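Local coordinates for Thiol:disulfide interchange protein DsbA (Neisseria meningitidis MC58, PDB 3HZ8) that probably acts as a periplasmic thiol-disulfide oxidoreductase of the DsbA type, carrying a redox-active disulfide in a thioredoxin-like fold, at residues Q9-L14 with G162-E167; I18-Q22 with Y58-E62; Y34-A40 with I95-V100; L71-R75 with A140-Q144; V90-H94 with Q119-D123. The protein carries 1 engineered substitution. One frame throughout, in Å; residues are numbered along the deposited sequence. Where two conformers were deposited one is given.

Contact 1 of 5, residues Q9-L14 with G162-E167; sequences QNYTVL and GKYKVE
Glu167, Thr12 and Leu14 lose much of their surface where strand 11-13 pairs antiparallel with strand 164-166 at one edge of the mixed sheet of the thioredoxin-like fold. The register puts Thr12 opposite Lys165 as a hydrogen-bonded pair. Thr12 N donates to Lys165 O at 2.9 Å, and Lys165 N returns a bond to Thr12 O at 2.8 Å. Tyr11 with Val166 and Val13 with Tyr164 are the flanking non-hydrogen-bonded pairs.

The pairing runs on past the strands. Glu167 N donates to Asn10 O, and Leu14 N donates to Lys163 O at 2.8 Å. Leu14 lays CB and CG against that carbonyl, while its CD1 reaches Gly162 O at 3.7 Å. Beyond it, Leu14 also touches Ile159 of strand 157-160. Lys163 and Tyr164 together face Val160, which makes a classic beta bulge.

On the face with Tyr11 and Val13, the Tyr164 ring has Val13 CG2 at its edge, 3.9 Å from Tyr164 CD1. Tyr11 and Tyr164 point the same way, and their ring planes are 85° apart. Tyr164 OH goes on to bond Glu188 of helix 171-191.

On the other face, Glu167 folds back over Tyr11, with CG 3.7 Å from Tyr11 CA. A bend at chi2 (-73°) swings its carboxylate towards Thr12, and the two side chains cross at about a right angle. Thr12 holds OG1 between its backbone N and carbonyl carbon (chi1 53°). From there OG1 donates to Glu167 OE2 at 2.7 Å, on the anti side and slightly out of the carboxylate plane.

Contact 2 of 5, residues I18-Q22 with Y58-E62; sequences IPQQQ and YLRTE
The irregular run 18-22 passes strand 58-62 with end-to-end directions 135° apart, and the backbones stay well separated, with Gln21 CA 8.3 Å from Arg60 CA. Long side chains bridge the gap.

Arg60 is extended from CG to NE and lies between the two backbones. Its NH1 donates to Pro19 O at 3.0 Å, in the carbonyl plane and close to the guanidinium plane. Arg60 NE makes a salt bridge to Glu62 OE2 at 2.8 Å, and Glu62 OE2 receives it on its anti lone pair. NH1 also forms a salt bridge with Glu27 of strand 26-32.

Gln21 comes from the opposite direction and covers one face of the guanidinium. Its CG sits 3.6 Å above that plane, towards the rim, and its amide is turned only 19° from it. Gln21 NE2 and Arg60 NE are both donors and do not bond. NE2 gives its hydrogens to two waters, and each of these donates to Glu62 OE2.

Tyr58 meets the loop with its hydroxyl. Gln22 N donates to Tyr58 OH at 2.9 Å. The Gln22 side chain then stretches over the ring, which it meets as a stack with planes 25° apart. Its NE2 stands 3.8 Å above the ring centre. Gln22 OE1 is taken by Lys25.

The bonds in its plane fix the rotation of the guanidinium. The carboxylates of Glu62 and Glu27 probably balance its positive charge. The loop is thus tied to the edge strand by polar groups and bound water more than by apolar packing.

Contact 3 of 5, residues Y34-A40 with I95-V100; sequences YFCPHCA and IFDAMV
Tyr34 and Phe96 carry the aromatic part of this contact, and they bury the most surface. They form an edge-to-face pair. The edge of Tyr34 points at the Phe96 face, with centroids 5.4 Å apart and planes at 67°. Tyr34 CD1 stands over the middle of that ring.

CH-pi contacts come next. Ala40 CA lies over the opposite face of Phe96, 3.8 Å from the centroid, so the ring is held between Tyr34 and the first turn of helix 37-50. Ile95 CG2 lies over one face of Tyr34 and is 3.3 Å from Tyr34 CD1, a tight fit. Ile95 puts CG2 anti to its backbone N, which sets this methyl over the ring. The other branch brings Ile95 CD1 close to Tyr34 OH. That hydroxyl bonds Asn92, one turn earlier on helix 88-101.

The remaining contacts are van der Waals. Val100 CG2 packs on Tyr34 O at 3.6 Å and on the backbone of Phe35. Met99 CB also touches Tyr34 O. Met99 CE reaches Phe35 CB in one of its two deposited conformers. Cys39 CB rests 3.9 Å from Phe96 CE1.

Cys36 is the N-cap of helix 37-50, and its SG is joined to Cys39 SG at 2.1 Å. This is the redox-active CxxC disulfide at a helix start that marks the thioredoxin family, backed here by helix 88-101 of the helical part of DsbA.

Contact 4 of 5, residues L71-R75 with A140-Q144; sequences LTLAR and ADKMQ
Ala140 and Ala74 meet methyl to methyl where helices 71-75 and 140-144 cross. The short axes come within 8.8 Å, and their directions differ by 123°. The two alanines lie at the crossing itself.

The apolar contacts centre on Ala140 CB. It fits against the backbone of the other helix, with Ala140 CB 3.6 Å from Arg75 N. Ala74 CB lies 4.0 Å from Ala140 CB, and Arg75 CB touches it as well. Leu71 CD1 lies 3.8 Å from Ala140 CB. Leu71 turns CG anti to its backbone N (chi1 -166°), which brings the branched end over to the second helix. Two conformers of Leu71 were deposited, so its contacts describe one of them.

Sulfur contacts form a second group. The Met143 chain is extended beyond CG, and its SD reaches Ala74. Met143 SD is 3.7 Å from Ala74 CB and 3.6 Å from Ala74 O, and CE also comes near that carbonyl.

Polar groups take part mainly through van der Waals contact. Leu71 CD1 touches Ala140 O at 3.6 Å and lies 4.0 Å from Gln144 OE1. The amide end of Gln144 bonds Glu148 through NE2. Arg75 turns its charged end away from this crossing. It bonds Ser136 and Ser133 O and makes a cation-pi contact with Tyr131.

The crossing joins the start of helix 71-83 to the middle of helix 134-149. Ala74 and Met143 both also pack on His63 of strand 57-63, and Met143 touches Glu62 of the same strand. Thr72 meets helix 109-118.

Contact 5 of 5, residues V90-H94 with Q119-D123; sequences VANSH and QTAFD
His94 and Phe122 run alongside each other from opposite sides, with their ring planes 85° apart. Phe122 CE1 lies 3.6 Å from His94 CB and 3.7 Å from His94 ND1. His94 CG is at the edge of the Phe122 ring, in its plane.

Ala91 takes one face of the same ring. Its CB is 3.9 Å from the centroid and 15° off the normal, a CH-pi contact. Ala91 CA is near Phe122 CD1 at 3.6 Å. With chi1 at 67°, the Phe122 ring tucks back over its own backbone and faces helix 88-101.

The ring thus anchors the loop between helices 109-118 and 124-132 to helix 88-101, within the helical part of the DsbA fold. Asp123 follows as N-cap of helix 124-132, with OD1 accepting from Lys126 N. Ala91 also touches Val80 of helix 71-83.

Val90 meets the loop nearer the surface. Its CG1 is 3.4 Å from Ala121 O and 4.0 Å from Ala121 CB, in one of two deposited conformers. At the other end, the Gln119 side chain lies beside the His94 ring, but the orientation of its amide is doubtful.

Contact 2 lies nearest the chain's centre, about 9 Å between centres, and contacts 1 and 5 farthest out, about 16 Å. Contacts 1 and 2 belong to the sheet and touch where Gly162 O meets Ile18 N. Contact 1 pairs two strands through backbone bonds, while contact 2 ties a loop to an edge strand by side-chain hydrogen bonds and water. Contacts 3, 4 and 5 are mainly apolar and aromatic. Contacts 3 and 5 share helix 88-101 and meet through Tyr34 OH and Asn92 OD1. Contact 4 touches contact 3 through Leu73, and contact 2 through Met143 and Glu62. Contact 3 holds the redox-active disulfide. Contacts 1 and 5 lie on opposite sides of the chain's centre.

Contact 1 of 5, residues Q9-L14 with G162-E167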
# COMPACT_ATOMS: atom_id res chain seq x y z
N GLN A 9 10.29 -16.05 11.96
CA GLN A 9 11.56 -15.37 11.74
C GLN A 9 11.47 -14.36 10.61
O GLN A 9 11.62 -13.17 10.84
CB GLN A 9 12.68 -16.38 11.50
CG GLN A 9 14.00 -15.96 12.08
CD GLN A 9 14.95 -17.13 12.24
OE1 GLN A 9 15.47 -17.38 13.34
NE2 GLN A 9 15.16 -17.87 11.16
N ASN A 10 11.23 -14.82 9.39
CA ASN A 10 11.07 -13.88 8.27
C ASN A 10 9.63 -13.72 7.78
O ASN A 10 9.37 -12.90 6.92
CB ASN A 10 12.06 -14.16 7.11
CG ASN A 10 11.98 -15.58 6.59
OD1 ASN A 10 11.06 -16.33 6.92
ND2 ASN A 10 12.97 -15.96 5.79
N TYR A 11 8.71 -14.49 8.35
CA TYR A 11 7.28 -14.27 8.11
C TYR A 11 6.47 -14.81 9.25
O TYR A 11 6.94 -15.66 10.03
CB TYR A 11 6.83 -14.88 6.78
CG TYR A 11 6.54 -16.38 6.83
CD1 TYR A 11 5.22 -16.86 6.93
CD2 TYR A 11 7.57 -17.33 6.76
CE1 TYR A 11 4.96 -18.24 6.96
CE2 TYR A 11 7.31 -18.69 6.80
CZ TYR A 11 6.00 -19.14 6.90
OH TYR A 11 5.72 -20.50 6.93
N THR A 12 5.24 -14.32 9.35
CA THR A 12 4.26 -14.88 10.27
C THR A 12 2.94 -15.06 9.54
O THR A 12 2.77 -14.58 8.41
CB THR A 12 4.04 -13.99 11.51
OG1 THR A 12 3.73 -12.65 11.09
CG2 THR A 12 5.29 -13.98 12.41
N VAL A 13 2.02 -15.80 10.16
CA VAL A 13 0.72 -16.09 9.54
C VAL A 13 -0.39 -15.37 10.28
O VAL A 13 -0.49 -15.45 11.51
CB VAL A 13 0.40 -17.62 9.50
CG1 VAL A 13 -0.89 -17.90 8.70
CG2 VAL A 13 1.57 -18.40 8.90
N LEU A 14 -1.24 -14.66 9.53
CA LEU A 14 -2.33 -13.91 10.15
C LEU A 14 -3.37 -14.84 10.77
O LEU A 14 -3.63 -15.93 10.24
CB LEU A 14 -3.03 -13.01 9.12
CG LEU A 14 -2.29 -11.82 8.52
CD1 LEU A 14 -3.29 -10.96 7.74
CD2 LEU A 14 -1.49 -11.00 9.54
N GLY A 162 -2.94 -12.64 1.25
CA GLY A 162 -3.93 -12.43 2.31
C GLY A 162 -3.57 -12.96 3.69
O GLY A 162 -4.26 -12.68 4.67
N LYS A 163 -2.49 -13.74 3.80
CA LYS A 163 -2.25 -14.45 5.06
C LYS A 163 -0.82 -14.44 5.62
O LYS A 163 -0.63 -14.79 6.77
CB LYS A 163 -2.71 -15.91 4.94
CG LYS A 163 -1.92 -16.73 3.92
CD LYS A 163 -2.44 -18.15 3.73
CE LYS A 163 -2.40 -18.98 5.02
NZ LYS A 163 -2.94 -20.39 4.82
N TYR A 164 0.17 -14.07 4.81
CA TYR A 164 1.58 -14.16 5.23
C TYR A 164 2.18 -12.78 5.41
O TYR A 164 2.39 -12.06 4.43
CB TYR A 164 2.41 -14.98 4.24
CG TYR A 164 1.90 -16.40 4.06
CD1 TYR A 164 1.78 -17.27 5.14
CD2 TYR A 164 1.55 -16.88 2.80
CE1 TYR A 164 1.33 -18.58 4.97
CE2 TYR A 164 1.10 -18.19 2.62
CZ TYR A 164 0.98 -19.03 3.71
OH TYR A 164 0.51 -20.31 3.55
N LYS A 165 2.48 -12.42 6.65
CA LYS A 165 3.06 -11.12 6.96
C LYS A 165 4.57 -11.22 6.86
O LYS A 165 5.17 -12.10 7.47
CB LYS A 165 2.67 -10.69 8.38
CG LYS A 165 3.27 -9.34 8.82
CD LYS A 165 2.78 -8.93 10.21
CE LYS A 165 3.52 -7.71 10.67
NZ LYS A 165 3.04 -7.22 11.99
N VAL A 166 5.17 -10.31 6.09
CA VAL A 166 6.62 -10.23 5.98
C VAL A 166 7.20 -9.64 7.27
O VAL A 166 6.74 -8.61 7.74
CB VAL A 166 7.04 -9.35 4.79
CG1 VAL A 166 8.56 -9.26 4.71
CG2 VAL A 166 6.47 -9.92 3.50
N GLU A 167 8.19 -10.31 7.84
CA GLU A 167 8.92 -9.76 8.99
C GLU A 167 10.26 -9.28 8.46
O GLU A 167 11.15 -10.08 8.15
CB GLU A 167 9.10 -10.82 10.09
CG GLU A 167 7.80 -11.51 10.55
CD GLU A 167 6.93 -10.60 11.41
OE1 GLU A 167 7.49 -9.72 12.08
OE2 GLU A 167 5.69 -10.77 11.41
O HOH W 1 13.33 -10.96 9.49

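Contact 2 of 5, residues I18-Q22 with Y58-E62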
# COMPACT_ATOMS: atom_id res chain seq x y z
N ILE A 18 -6.88 -11.66 5.09
CA ILE A 18 -7.50 -10.52 4.42
C ILE A 18 -7.96 -10.94 3.03
O ILE A 18 -7.16 -11.42 2.24
CB ILE A 18 -6.52 -9.33 4.32
CG1 ILE A 18 -6.00 -8.97 5.71
CG2 ILE A 18 -7.17 -8.13 3.59
CD1 ILE A 18 -4.97 -7.84 5.76
N PRO A 19 -9.27 -10.80 2.73
CA PRO A 19 -9.67 -11.18 1.37
C PRO A 19 -8.91 -10.39 0.30
O PRO A 19 -8.72 -9.17 0.41
CB PRO A 19 -11.16 -10.81 1.34
CG PRO A 19 -11.59 -10.93 2.77
CD PRO A 19 -10.42 -10.40 3.56
N GLN A 20 -8.46 -11.10 -0.73
CA GLN A 20 -7.75 -10.48 -1.85
C GLN A 20 -8.73 -9.76 -2.76
O GLN A 20 -9.88 -10.18 -2.88
CB GLN A 20 -7.02 -11.53 -2.67
CG GLN A 20 -5.86 -12.21 -1.97
CD GLN A 20 -4.91 -12.88 -2.96
OE1 GLN A 20 -3.78 -13.21 -2.62
NE2 GLN A 20 -5.37 -13.06 -4.20
N GLN A 21 -8.27 -8.69 -3.39
CA GLN A 21 -9.11 -8.00 -4.38
C GLN A 21 -9.39 -8.86 -5.61
O GLN A 21 -10.51 -8.84 -6.12
CB GLN A 21 -8.49 -6.69 -4.80
CG GLN A 21 -8.38 -5.67 -3.69
CD GLN A 21 -7.66 -4.42 -4.13
OE1 GLN A 21 -6.84 -4.46 -5.06
NE2 GLN A 21 -7.97 -3.29 -3.48
N GLN A 22 -8.37 -9.58 -6.08
CA GLN A 22 -8.49 -10.44 -7.27
C GLN A 22 -8.25 -11.92 -6.93
O GLN A 22 -7.17 -12.29 -6.48
CB GLN A 22 -7.51 -9.99 -8.36
CG GLN A 22 -7.70 -8.53 -8.78
CD GLN A 22 -6.73 -8.10 -9.84
OE1 GLN A 22 -6.55 -8.79 -10.85
NE2 GLN A 22 -6.09 -6.95 -9.64
N TYR A 58 0.15 -8.86 -8.16
CA TYR A 58 -0.11 -7.43 -8.19
C TYR A 58 0.13 -6.81 -6.83
O TYR A 58 0.03 -7.50 -5.80
CB TYR A 58 -1.54 -7.13 -8.70
CG TYR A 58 -2.64 -7.63 -7.78
CD1 TYR A 58 -3.34 -6.76 -6.93
CD2 TYR A 58 -2.98 -8.99 -7.75
CE1 TYR A 58 -4.34 -7.22 -6.10
CE2 TYR A 58 -3.98 -9.46 -6.91
CZ TYR A 58 -4.65 -8.57 -6.08
OH TYR A 58 -5.64 -9.04 -5.25
N LEU A 59 0.46 -5.52 -6.84
CA LEU A 59 0.69 -4.75 -5.62
C LEU A 59 -0.55 -3.91 -5.29
O LEU A 59 -0.98 -3.07 -6.10
CB LEU A 59 1.92 -3.84 -5.79
CG LEU A 59 2.26 -2.92 -4.61
CD1 LEU A 59 2.62 -3.71 -3.34
CD2 LEU A 59 3.40 -1.98 -4.99
N ARG A 60 -1.11 -4.17 -4.11
CA ARG A 60 -2.25 -3.43 -3.58
C ARG A 60 -1.75 -2.60 -2.42
O ARG A 60 -0.97 -3.11 -1.60
CB ARG A 60 -3.29 -4.43 -3.06
CG ARG A 60 -4.40 -3.87 -2.17
CD ARG A 60 -5.21 -5.02 -1.60
NE ARG A 60 -6.37 -4.62 -0.81
CZ ARG A 60 -7.18 -5.47 -0.18
NH1 ARG A 60 -6.97 -6.78 -0.26
NH2 ARG A 60 -8.23 -5.02 0.51
N THR A 61 -2.19 -1.35 -2.33
CA THR A 61 -1.80 -0.51 -1.19
C THR A 61 -3.03 0.06 -0.48
O THR A 61 -4.03 0.38 -1.12
CB THR A 61 -0.82 0.60 -1.60
OG1 THR A 61 -1.47 1.50 -2.51
CG2 THR A 61 0.39 0.00 -2.30
N GLU A 62 -2.94 0.14 0.84
CA GLU A 62 -4.04 0.68 1.66
C GLU A 62 -3.44 1.59 2.72
O GLU A 62 -2.47 1.21 3.39
CB GLU A 62 -4.80 -0.46 2.35
CG GLU A 62 -5.34 -1.57 1.41
CD GLU A 62 -6.51 -1.12 0.51
OE1 GLU A 62 -7.04 -0.00 0.71
OE2 GLU A 62 -6.90 -1.89 -0.39
O HOH W 2 -10.18 -6.97 1.32
O HOH W 3 -9.67 -2.70 -0.99
O HOH W 4 -6.77 -0.83 -3.02

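Contact 3 of 5, residues Y34-A40 with I95-V100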
# COMPACT_ATOMS: atom_id res chain seq x y z
N TYR A 34 1.25 8.11 4.51
CA TYR A 34 2.10 9.10 3.83
C TYR A 34 2.99 9.92 4.80
O TYR A 34 3.97 10.54 4.37
CB TYR A 34 1.25 10.05 2.98
CG TYR A 34 0.74 9.46 1.69
CD1 TYR A 34 1.62 8.94 0.74
CD2 TYR A 34 -0.62 9.48 1.39
CE1 TYR A 34 1.16 8.43 -0.48
CE2 TYR A 34 -1.09 8.98 0.17
CZ TYR A 34 -0.20 8.44 -0.76
OH TYR A 34 -0.67 7.96 -1.98
N PHE A 35 2.67 9.90 6.09
CA PHE A 35 3.44 10.62 7.13
C PHE A 35 4.64 9.81 7.61
O PHE A 35 5.38 10.27 8.47
CB PHE A 35 2.55 10.83 8.35
CG PHE A 35 1.81 9.57 8.76
CD1 PHE A 35 2.50 8.51 9.34
CD2 PHE A 35 0.45 9.42 8.50
CE1 PHE A 35 1.86 7.32 9.69
CE2 PHE A 35 -0.20 8.24 8.83
CZ PHE A 35 0.50 7.18 9.42
N CYS A 36 4.79 8.59 7.09
CA CYS A 36 5.64 7.57 7.69
C CYS A 36 7.04 7.50 7.05
O CYS A 36 7.17 7.08 5.90
CB CYS A 36 4.87 6.23 7.59
SG CYS A 36 5.76 4.67 7.75
N PRO A 37 8.10 7.94 7.78
CA PRO A 37 9.42 7.89 7.16
C PRO A 37 9.89 6.52 6.68
O PRO A 37 10.48 6.44 5.60
CB PRO A 37 10.34 8.45 8.25
CG PRO A 37 9.45 9.33 9.06
CD PRO A 37 8.16 8.55 9.12
N HIS A 38 9.63 5.47 7.43
CA HIS A 38 10.07 4.15 6.99
C HIS A 38 9.30 3.70 5.76
O HIS A 38 9.84 2.99 4.90
CB HIS A 38 10.00 3.13 8.13
CG HIS A 38 11.14 3.24 9.10
ND1 HIS A 38 12.36 3.78 8.74
CD2 HIS A 38 11.26 2.86 10.39
CE1 HIS A 38 13.17 3.74 9.78
NE2 HIS A 38 12.54 3.18 10.79
N CYS A 39 8.04 4.14 5.66
CA CYS A 39 7.23 3.85 4.49
C CYS A 39 7.80 4.56 3.25
O CYS A 39 7.79 4.00 2.15
CB CYS A 39 5.79 4.30 4.70
SG CYS A 39 4.97 3.59 6.14
N ALA A 40 8.29 5.79 3.44
CA ALA A 40 8.90 6.56 2.34
C ALA A 40 10.17 5.89 1.86
O ALA A 40 10.49 5.96 0.67
CB ALA A 40 9.18 8.01 2.75
N ILE A 95 4.20 12.73 -2.97
CA ILE A 95 3.45 12.88 -1.72
C ILE A 95 4.29 12.59 -0.48
O ILE A 95 4.23 13.32 0.50
CB ILE A 95 2.18 12.01 -1.73
CG1 ILE A 95 1.24 12.49 -2.84
CG2 ILE A 95 1.45 12.08 -0.38
CD1 ILE A 95 0.24 11.46 -3.30
N PHE A 96 5.08 11.52 -0.53
CA PHE A 96 5.99 11.25 0.57
C PHE A 96 6.96 12.41 0.78
O PHE A 96 7.21 12.77 1.92
CB PHE A 96 6.79 9.96 0.36
CG PHE A 96 6.06 8.71 0.77
CD1 PHE A 96 5.62 8.52 2.08
CD2 PHE A 96 5.84 7.72 -0.16
CE1 PHE A 96 4.97 7.34 2.43
CE2 PHE A 96 5.18 6.55 0.19
CZ PHE A 96 4.75 6.37 1.48
N ASP A 97 7.48 12.98 -0.30
CA ASP A 97 8.39 14.13 -0.18
C ASP A 97 7.68 15.31 0.50
O ASP A 97 8.15 15.84 1.50
CB ASP A 97 9.00 14.56 -1.52
CG ASP A 97 10.04 15.65 -1.34
OD1 ASP A 97 9.71 16.83 -1.53
OD2 ASP A 97 11.17 15.32 -0.93
N ALA A 98 6.51 15.67 -0.03
CA ALA A 98 5.71 16.76 0.54
C ALA A 98 5.43 16.60 2.04
O ALA A 98 5.58 17.55 2.80
CB ALA A 98 4.42 16.89 -0.22
N MET A 99 5.04 15.39 2.45
CA MET A 99 4.70 15.12 3.85
C MET A 99 5.93 14.94 4.73
O MET A 99 6.08 15.59 5.75
CB MET A 99 3.82 13.87 3.96
CG MET A 99 2.40 14.05 3.47
SD MET A 99 1.31 14.82 4.68
CE MET A 99 1.21 13.53 5.92
N VAL A 100 6.81 14.03 4.32
CA VAL A 100 7.96 13.65 5.14
C VAL A 100 9.07 14.71 5.10
O VAL A 100 9.55 15.14 6.14
CB VAL A 100 8.46 12.23 4.75
CG1 VAL A 100 9.83 11.92 5.35
CG2 VAL A 100 7.43 11.18 5.20

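Contact 4 of 5, residues L71-R75 with A140-Q144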
# COMPACT_ATOMS: atom_id res chain seq x y z
N LEU A 71 -8.40 10.21 7.83
CA LEU A 71 -9.25 9.81 6.71
C LEU A 71 -8.94 10.59 5.44
O LEU A 71 -9.00 10.04 4.36
CB LEU A 71 -10.74 9.91 7.08
CG LEU A 71 -11.73 9.22 6.13
CD1 LEU A 71 -11.48 7.73 6.06
CD2 LEU A 71 -13.17 9.51 6.56
N THR A 72 -8.58 11.87 5.58
CA THR A 72 -8.22 12.70 4.42
C THR A 72 -7.01 12.13 3.66
O THR A 72 -6.98 12.13 2.42
CB THR A 72 -7.97 14.17 4.84
OG1 THR A 72 -9.19 14.72 5.36
CG2 THR A 72 -7.47 15.02 3.65
N LEU A 73 -6.04 11.62 4.41
CA LEU A 73 -4.87 11.01 3.79
C LEU A 73 -5.22 9.71 3.09
O LEU A 73 -4.68 9.40 2.04
CB LEU A 73 -3.76 10.77 4.82
CG LEU A 73 -3.13 12.02 5.45
CD1 LEU A 73 -2.11 11.63 6.54
CD2 LEU A 73 -2.50 12.94 4.38
N ALA A 74 -6.12 8.93 3.69
CA ALA A 74 -6.63 7.73 3.03
C ALA A 74 -7.40 8.07 1.74
O ALA A 74 -7.25 7.37 0.73
CB ALA A 74 -7.47 6.90 3.99
N ARG A 75 -8.18 9.16 1.76
CA ARG A 75 -8.87 9.61 0.55
C ARG A 75 -7.87 10.03 -0.55
O ARG A 75 -8.11 9.78 -1.74
CB ARG A 75 -9.84 10.75 0.86
CG ARG A 75 -10.89 10.91 -0.23
CD ARG A 75 -12.00 11.88 0.14
NE ARG A 75 -13.01 11.84 -0.91
CZ ARG A 75 -14.10 12.60 -0.94
NH1 ARG A 75 -14.33 13.49 0.02
NH2 ARG A 75 -14.97 12.48 -1.95
N ALA A 140 -11.64 5.17 0.91
CA ALA A 140 -11.08 5.58 2.22
C ALA A 140 -11.77 4.94 3.43
O ALA A 140 -11.11 4.55 4.41
CB ALA A 140 -11.09 7.12 2.35
N ASP A 141 -13.10 4.86 3.37
CA ASP A 141 -13.91 4.18 4.38
C ASP A 141 -13.49 2.72 4.53
O ASP A 141 -13.44 2.17 5.64
CB ASP A 141 -15.37 4.23 3.96
CG ASP A 141 -15.93 5.63 3.98
OD1 ASP A 141 -15.24 6.55 4.47
OD2 ASP A 141 -17.07 5.82 3.50
N LYS A 142 -13.23 2.09 3.39
CA LYS A 142 -12.77 0.69 3.37
C LYS A 142 -11.38 0.57 4.02
O LYS A 142 -11.11 -0.38 4.73
CB LYS A 142 -12.77 0.15 1.93
CG LYS A 142 -12.25 -1.28 1.74
CD LYS A 142 -13.14 -2.32 2.38
CE LYS A 142 -12.63 -3.74 2.10
NZ LYS A 142 -13.43 -4.73 2.86
N MET A 143 -10.50 1.54 3.77
CA MET A 143 -9.18 1.53 4.42
C MET A 143 -9.31 1.59 5.95
O MET A 143 -8.59 0.88 6.67
CB MET A 143 -8.31 2.67 3.89
CG MET A 143 -7.98 2.53 2.42
SD MET A 143 -6.99 3.91 1.83
CE MET A 143 -7.05 3.67 0.04
N GLN A 144 -10.22 2.42 6.45
CA GLN A 144 -10.43 2.45 7.89
C GLN A 144 -10.96 1.12 8.42
O GLN A 144 -10.49 0.64 9.45
CB GLN A 144 -11.38 3.58 8.30
CG GLN A 144 -11.50 3.71 9.80
CD GLN A 144 -12.31 4.91 10.23
OE1 GLN A 144 -12.60 5.81 9.44
NE2 GLN A 144 -12.67 4.93 11.50

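Contact 5 of 5, residues V90-H94 with Q119-D123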
# COMPACT_ATOMS: atom_id res chain seq x y z
N VAL A 90 5.49 8.03 -9.31
CA VAL A 90 5.77 9.46 -9.28
C VAL A 90 4.90 10.17 -8.23
O VAL A 90 5.37 10.99 -7.46
CB VAL A 90 5.54 10.11 -10.68
CG1 VAL A 90 5.99 11.57 -10.69
CG2 VAL A 90 6.26 9.31 -11.78
N ALA A 91 3.60 9.84 -8.24
CA ALA A 91 2.64 10.44 -7.30
C ALA A 91 3.03 10.17 -5.84
O ALA A 91 3.16 11.09 -5.03
CB ALA A 91 1.24 9.97 -7.58
N ASN A 92 3.26 8.90 -5.52
CA ASN A 92 3.68 8.53 -4.18
C ASN A 92 4.99 9.17 -3.78
O ASN A 92 5.13 9.66 -2.66
CB ASN A 92 3.78 7.02 -4.07
CG ASN A 92 2.43 6.36 -3.98
OD1 ASN A 92 1.41 7.02 -3.77
ND2 ASN A 92 2.42 5.04 -4.09
N SER A 93 5.93 9.17 -4.72
CA SER A 93 7.19 9.87 -4.56
C SER A 93 6.97 11.33 -4.17
O SER A 93 7.53 11.78 -3.18
CB SER A 93 8.02 9.80 -5.85
OG SER A 93 9.27 10.43 -5.65
N HIS A 94 6.13 12.02 -4.94
CA HIS A 94 5.78 13.43 -4.69
C HIS A 94 5.11 13.62 -3.32
O HIS A 94 5.44 14.54 -2.58
CB HIS A 94 4.88 13.97 -5.82
CG HIS A 94 5.64 14.59 -6.96
ND1 HIS A 94 5.23 15.76 -7.58
CD2 HIS A 94 6.79 14.22 -7.56
CE1 HIS A 94 6.10 16.06 -8.53
NE2 HIS A 94 7.05 15.15 -8.54
N GLN A 119 0.21 20.06 -9.09
CA GLN A 119 1.10 18.97 -9.51
C GLN A 119 0.94 18.62 -11.00
O GLN A 119 -0.17 18.47 -11.48
CB GLN A 119 0.85 17.71 -8.67
CG GLN A 119 0.95 17.92 -7.16
CD GLN A 119 2.19 18.69 -6.75
OE1 GLN A 119 2.10 19.71 -6.05
NE2 GLN A 119 3.36 18.20 -7.18
N THR A 120 2.06 18.47 -11.71
CA THR A 120 2.04 18.00 -13.11
C THR A 120 3.08 16.90 -13.44
O THR A 120 3.03 16.32 -14.53
CB THR A 120 2.22 19.13 -14.14
OG1 THR A 120 3.45 19.83 -13.86
CG2 THR A 120 1.04 20.10 -14.12
N ALA A 121 4.00 16.64 -12.51
CA ALA A 121 4.93 15.49 -12.64
C ALA A 121 4.12 14.20 -12.68
O ALA A 121 4.54 13.21 -13.30
CB ALA A 121 5.92 15.44 -11.53
N PHE A 122 3.00 14.23 -11.97
CA PHE A 122 1.88 13.35 -12.20
C PHE A 122 0.66 14.25 -12.44
O PHE A 122 0.73 15.46 -12.18
CB PHE A 122 1.67 12.39 -11.01
CG PHE A 122 1.24 13.08 -9.73
CD1 PHE A 122 2.17 13.67 -8.89
CD2 PHE A 122 -0.10 13.10 -9.36
CE1 PHE A 122 1.78 14.30 -7.70
CE2 PHE A 122 -0.50 13.71 -8.16
CZ PHE A 122 0.44 14.32 -7.34
N ASP A 123 -0.44 13.67 -12.91
CA ASP A 123 -1.65 14.43 -13.27
C ASP A 123 -2.40 14.88 -12.01
O ASP A 123 -3.41 14.28 -11.63
CB ASP A 123 -2.55 13.59 -14.19
CG ASP A 123 -3.57 14.43 -14.97
OD1 ASP A 123 -4.03 15.50 -14.48
OD2 ASP A 123 -3.94 14.00 -16.08